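N-acetylglucosaminidase (Paenibacillus barengoltzii, PDB 6INX) probably hydrolyses glycosidic bonds next to N-acetylglucosamine units in its glycan substrates, as a member of glycoside hydrolase family 18. Local coordinates at residues A102-D107 and D148-W153; S93-V98 and E139-Q144. All blocks are in the same frame, centred on the assembly; numbering follows the deposited sequence.

In the fold
Contacts 1 and 2 lie in neighbouring layers of one TIM barrel, strand and helix, with centres about 8 Å apart. Contact 1 joins the start of strand 105-109 to the loop entering strand 153-159. Contact 2 packs the helix before strand 105-109 against the helix after it. The segments of the two contacts alternate along the chain. Tyr-152 and Leu-103 bridge the layers. Tyr-152 CE1 lies 3.6 Å from Val-98 CB, and Tyr-152 CD2 3.6 Å from Leu-141 O. Leu-103 CD1 packs on Ala-97 O. Asp-104 opens the DxxDxDxE signature of family 18, and Asp-107 is its second aspartate. Contact 1 precedes the glutamate that ends the signature, the proton donor in relatives and probably here.

Contact 1. Residues A102-D107 and D148-W153; sequences ALDGVD and DGRHYW
Tyr-152 lies along the backbone of Leu-103 and Asp-104. Its CG is anti to the carbonyl carbon (chi1 -77°), which sends the ring back beside the Arg-150 side chain. Tyr-152 CB is 3.9 Å from Asp-104 O. Next out, Tyr-152 CD1 is 3.5 Å from Asp-104 O, which sits at the ring edge. Tyr-152 CE1 then passes 3.8 Å from Leu-103 O. At the tip, Tyr-152 OH donates to Asp-148 OD1 at 2.6 Å. Tyr-152 CE1 also stands 3.5 Å above the centre of the Arg-150 guanidinium plane. The guanidinium is held at its edge as well. Arg-150 NE and NH2 both donate to His-151 O, and Arg-150 NH2 makes a salt bridge to Asp-104 OD1 at 2.7 Å, on the anti side and 25° out of the carboxylate plane. With an alanine in place of Tyr-152, a gap would probably open beside Val-98, the guanidinium would lose the ring from one face, and Asp-148 OD1 would lose one of its donors. Two backbone bonds form the parallel pairing: Trp-153 N to Asp-104 O, 2.9 Å, and Val-106 N to Trp-153 O, 3.0 Å. A CB on Gly-105 would collide with Trp-153 O. On the other side of strand 105-109, Asp-104 OD2 accepts from Ile-65 N of strand 64-70. Val-106 packs outward on Ala-94 and Met-137, from helices 84-100 and 126-148.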
# COMPACT_ATOMS: atom_id res chain seq x y z
N ALA A 102 -9.08 9.09 -38.74
CA ALA A 102 -10.28 8.30 -38.55
C ALA A 102 -10.35 7.79 -37.12
O ALA A 102 -10.46 6.58 -36.88
CB ALA A 102 -10.32 7.14 -39.55
N LEU A 103 -10.26 8.71 -36.17
CA LEU A 103 -10.33 8.39 -34.76
C LEU A 103 -11.74 8.67 -34.25
O LEU A 103 -12.37 9.64 -34.66
CB LEU A 103 -9.33 9.24 -33.97
CG LEU A 103 -7.86 8.91 -34.23
CD1 LEU A 103 -6.94 10.04 -33.77
CD2 LEU A 103 -7.50 7.61 -33.53
N ASP A 104 -12.22 7.80 -33.37
CA ASP A 104 -13.56 7.94 -32.81
C ASP A 104 -13.57 8.66 -31.48
O ASP A 104 -14.65 8.96 -30.96
CB ASP A 104 -14.21 6.57 -32.67
CG ASP A 104 -14.37 5.87 -34.00
OD1 ASP A 104 -14.92 6.51 -34.92
OD2 ASP A 104 -13.91 4.71 -34.15
N GLY A 105 -12.41 8.96 -30.92
CA GLY A 105 -12.37 9.69 -29.67
C GLY A 105 -11.00 9.59 -29.04
O GLY A 105 -10.03 9.17 -29.67
N VAL A 106 -10.95 9.97 -27.77
CA VAL A 106 -9.71 10.08 -27.02
C VAL A 106 -9.84 9.33 -25.71
O VAL A 106 -10.86 9.43 -25.02
CB VAL A 106 -9.35 11.57 -26.76
CG1 VAL A 106 -8.17 11.70 -25.79
CG2 VAL A 106 -9.06 12.26 -28.07
N ASP A 107 -8.80 8.59 -25.36
CA ASP A 107 -8.67 7.95 -24.06
C ASP A 107 -7.54 8.68 -23.33
O ASP A 107 -6.38 8.60 -23.75
CB ASP A 107 -8.32 6.47 -24.24
CG ASP A 107 -7.91 5.81 -22.93
OD1 ASP A 107 -8.72 5.85 -21.98
OD2 ASP A 107 -6.79 5.26 -22.87
N ASP A 148 -20.61 16.75 -37.03
CA ASP A 148 -20.36 15.59 -37.86
C ASP A 148 -21.49 14.57 -37.82
O ASP A 148 -21.39 13.53 -38.48
CB ASP A 148 -19.04 14.91 -37.47
CG ASP A 148 -17.83 15.75 -37.81
OD1 ASP A 148 -16.76 15.53 -37.20
OD2 ASP A 148 -17.95 16.63 -38.70
N GLY A 149 -22.55 14.84 -37.08
CA GLY A 149 -23.69 13.94 -37.03
C GLY A 149 -23.41 12.62 -36.36
O GLY A 149 -23.97 11.59 -36.77
N ARG A 150 -22.56 12.60 -35.34
CA ARG A 150 -22.15 11.34 -34.74
C ARG A 150 -21.70 11.57 -33.30
O ARG A 150 -21.64 12.70 -32.82
CB ARG A 150 -20.99 10.73 -35.53
CG ARG A 150 -19.79 11.65 -35.60
CD ARG A 150 -18.58 10.91 -36.09
NE ARG A 150 -18.12 9.98 -35.07
CZ ARG A 150 -17.12 9.13 -35.23
NH1 ARG A 150 -16.47 9.07 -36.39
NH2 ARG A 150 -16.77 8.33 -34.24
N HIS A 151 -21.39 10.47 -32.63
CA HIS A 151 -20.85 10.50 -31.28
C HIS A 151 -19.33 10.41 -31.35
O HIS A 151 -18.78 9.64 -32.15
CB HIS A 151 -21.36 9.29 -30.49
CG HIS A 151 -20.94 9.27 -29.05
ND1 HIS A 151 -21.30 10.25 -28.15
CD2 HIS A 151 -20.23 8.35 -28.35
CE1 HIS A 151 -20.80 9.95 -26.96
NE2 HIS A 151 -20.16 8.81 -27.05
N TYR A 152 -18.66 11.20 -30.52
CA TYR A 152 -17.23 11.03 -30.29
C TYR A 152 -17.05 10.60 -28.83
O TYR A 152 -17.82 11.02 -27.97
CB TYR A 152 -16.47 12.33 -30.56
CG TYR A 152 -16.29 12.59 -32.04
CD1 TYR A 152 -15.48 11.78 -32.82
CD2 TYR A 152 -16.92 13.67 -32.65
CE1 TYR A 152 -15.32 12.02 -34.18
CE2 TYR A 152 -16.77 13.91 -34.01
CZ TYR A 152 -15.96 13.09 -34.76
OH TYR A 152 -15.80 13.33 -36.11
N TRP A 153 -16.07 9.74 -28.59
CA TRP A 153 -15.87 9.08 -27.31
C TRP A 153 -14.81 9.79 -26.47
O TRP A 153 -13.84 10.34 -26.99
CB TRP A 153 -15.41 7.63 -27.52
CG TRP A 153 -16.43 6.75 -28.18
CD1 TRP A 153 -16.95 6.89 -29.43
CD2 TRP A 153 -17.04 5.58 -27.62
NE1 TRP A 153 -17.85 5.88 -29.69
CE2 TRP A 153 -17.92 5.07 -28.59
CE3 TRP A 153 -16.92 4.92 -26.40
CZ2 TRP A 153 -18.69 3.92 -28.38
CZ3 TRP A 153 -17.68 3.79 -26.18
CH2 TRP A 153 -18.55 3.30 -27.17
O HOH W 1 -13.72 7.99 -37.42

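Contact 2. Residues S93-V98 and E139-Q144; sequences SAVRAV and EALDRQ
Val-95 and Leu-141 are the nearest residues of the two segments, with their CA atoms 5.9 Å apart. The axes of segments 93-98 and 139-144 approach to 9.1 Å and run in broadly the same direction, crossing at -36°. No hydrogen bond links the segments. Val-95 points at the partner helix and meets it with both methyls. Its CG1 is anti to the backbone N (chi1 167°), which turns CG2 toward the Ala-140 turn. Val-95 CG2 rests 3.4 Å from Ala-140 O and 3.8 Å from Ala-140 CB. Helices 84-100 and 126-148 are the helices before and after strand 105-109 in the TIM barrel, and pack as neighbours in its outer layer. On the inner side of Val-95, Leu-141 reaches across with CD2. Leu-141 CD2 lies 4.2 Å from Ala-94 CB and 4.2 Å from Val-98 CG2. Gln-144 fills the next turn. Its chain bends at chi2 (60°), and this brings Gln-144 OE1 within 3.5 Å of Val-95 CG1, while Gln-144 CG lies near Val-98 CG2. The amide is buried, but its polar atoms have partners further along the chain: OE1 accepts from Arg-147 NH1, and NE2 donates to Asp-148 OD1.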
# COMPACT_ATOMS: atom_id res chain seq x y z
N SER A 93 -7.28 20.29 -29.26
CA SER A 93 -6.39 19.33 -29.89
C SER A 93 -7.02 17.94 -29.98
O SER A 93 -6.67 17.16 -30.87
CB SER A 93 -5.05 19.30 -29.16
OG SER A 93 -5.19 18.76 -27.85
N ALA A 94 -7.95 17.63 -29.08
CA ALA A 94 -8.70 16.39 -29.21
C ALA A 94 -9.60 16.45 -30.43
O ALA A 94 -9.70 15.47 -31.18
CB ALA A 94 -9.53 16.15 -27.95
N VAL A 95 -10.24 17.60 -30.64
CA VAL A 95 -11.06 17.79 -31.83
C VAL A 95 -10.21 17.70 -33.09
O VAL A 95 -10.63 17.13 -34.10
CB VAL A 95 -11.83 19.12 -31.73
CG1 VAL A 95 -12.43 19.49 -33.09
CG2 VAL A 95 -12.93 19.02 -30.68
N ARG A 96 -9.00 18.28 -33.05
CA ARG A 96 -8.09 18.17 -34.18
C ARG A 96 -7.78 16.71 -34.50
O ARG A 96 -7.81 16.31 -35.66
CB ARG A 96 -6.80 18.95 -33.89
CG ARG A 96 -5.83 18.94 -35.05
CD ARG A 96 -4.57 19.72 -34.75
NE ARG A 96 -3.77 19.91 -35.96
CZ ARG A 96 -2.69 20.67 -36.04
NH1 ARG A 96 -2.26 21.32 -34.97
NH2 ARG A 96 -2.03 20.78 -37.19
N ALA A 97 -7.53 15.90 -33.47
CA ALA A 97 -7.20 14.50 -33.70
C ALA A 97 -8.33 13.77 -34.42
O ALA A 97 -8.10 13.04 -35.39
CB ALA A 97 -6.87 13.83 -32.36
N VAL A 98 -9.57 13.97 -33.97
CA VAL A 98 -10.70 13.23 -34.55
C VAL A 98 -11.15 13.77 -35.90
O VAL A 98 -11.95 13.11 -36.58
CB VAL A 98 -11.90 13.07 -33.60
CG1 VAL A 98 -11.45 12.51 -32.26
CG2 VAL A 98 -12.65 14.40 -33.42
N GLU A 139 -17.03 18.63 -23.72
CA GLU A 139 -17.81 19.67 -24.38
C GLU A 139 -17.36 19.88 -25.82
O GLU A 139 -18.19 19.99 -26.73
CB GLU A 139 -17.72 20.97 -23.58
CG GLU A 139 -18.59 20.93 -22.33
CD GLU A 139 -18.24 22.01 -21.32
OE1 GLU A 139 -17.21 22.69 -21.49
OE2 GLU A 139 -19.00 22.18 -20.35
N ALA A 140 -16.04 19.93 -26.05
CA ALA A 140 -15.52 20.18 -27.39
C ALA A 140 -15.78 19.00 -28.31
O ALA A 140 -16.16 19.19 -29.48
CB ALA A 140 -14.02 20.48 -27.33
N LEU A 141 -15.59 17.78 -27.80
CA LEU A 141 -15.84 16.60 -28.62
C LEU A 141 -17.32 16.47 -28.96
O LEU A 141 -17.66 16.06 -30.08
CB LEU A 141 -15.32 15.35 -27.90
CG LEU A 141 -13.79 15.24 -27.93
CD1 LEU A 141 -13.32 14.19 -26.93
CD2 LEU A 141 -13.31 14.91 -29.34
N ASP A 142 -18.21 16.82 -28.03
CA ASP A 142 -19.64 16.79 -28.32
C ASP A 142 -20.01 17.82 -29.38
O ASP A 142 -20.82 17.54 -30.27
CB ASP A 142 -20.44 17.02 -27.05
CG ASP A 142 -20.56 15.76 -26.20
OD1 ASP A 142 -20.07 14.68 -26.62
OD2 ASP A 142 -21.15 15.86 -25.11
N ARG A 143 -19.42 19.02 -29.31
CA ARG A 143 -19.67 20.01 -30.35
C ARG A 143 -19.22 19.50 -31.72
O ARG A 143 -19.91 19.72 -32.73
CB ARG A 143 -18.99 21.33 -30.00
CG ARG A 143 -19.74 22.12 -28.95
CD ARG A 143 -21.00 22.75 -29.51
NE ARG A 143 -20.69 23.66 -30.61
CZ ARG A 143 -21.04 23.47 -31.87
NH1 ARG A 143 -21.75 22.39 -32.24
NH2 ARG A 143 -20.69 24.37 -32.78
N GLN A 144 -18.08 18.82 -31.78
CA GLN A 144 -17.65 18.27 -33.06
C GLN A 144 -18.55 17.13 -33.50
O GLN A 144 -18.84 16.99 -34.70
CB GLN A 144 -16.18 17.84 -32.99
CG GLN A 144 -15.58 17.46 -34.34
CD GLN A 144 -15.61 18.61 -35.33
OE1 GLN A 144 -15.36 19.76 -34.98
NE2 GLN A 144 -15.91 18.29 -36.59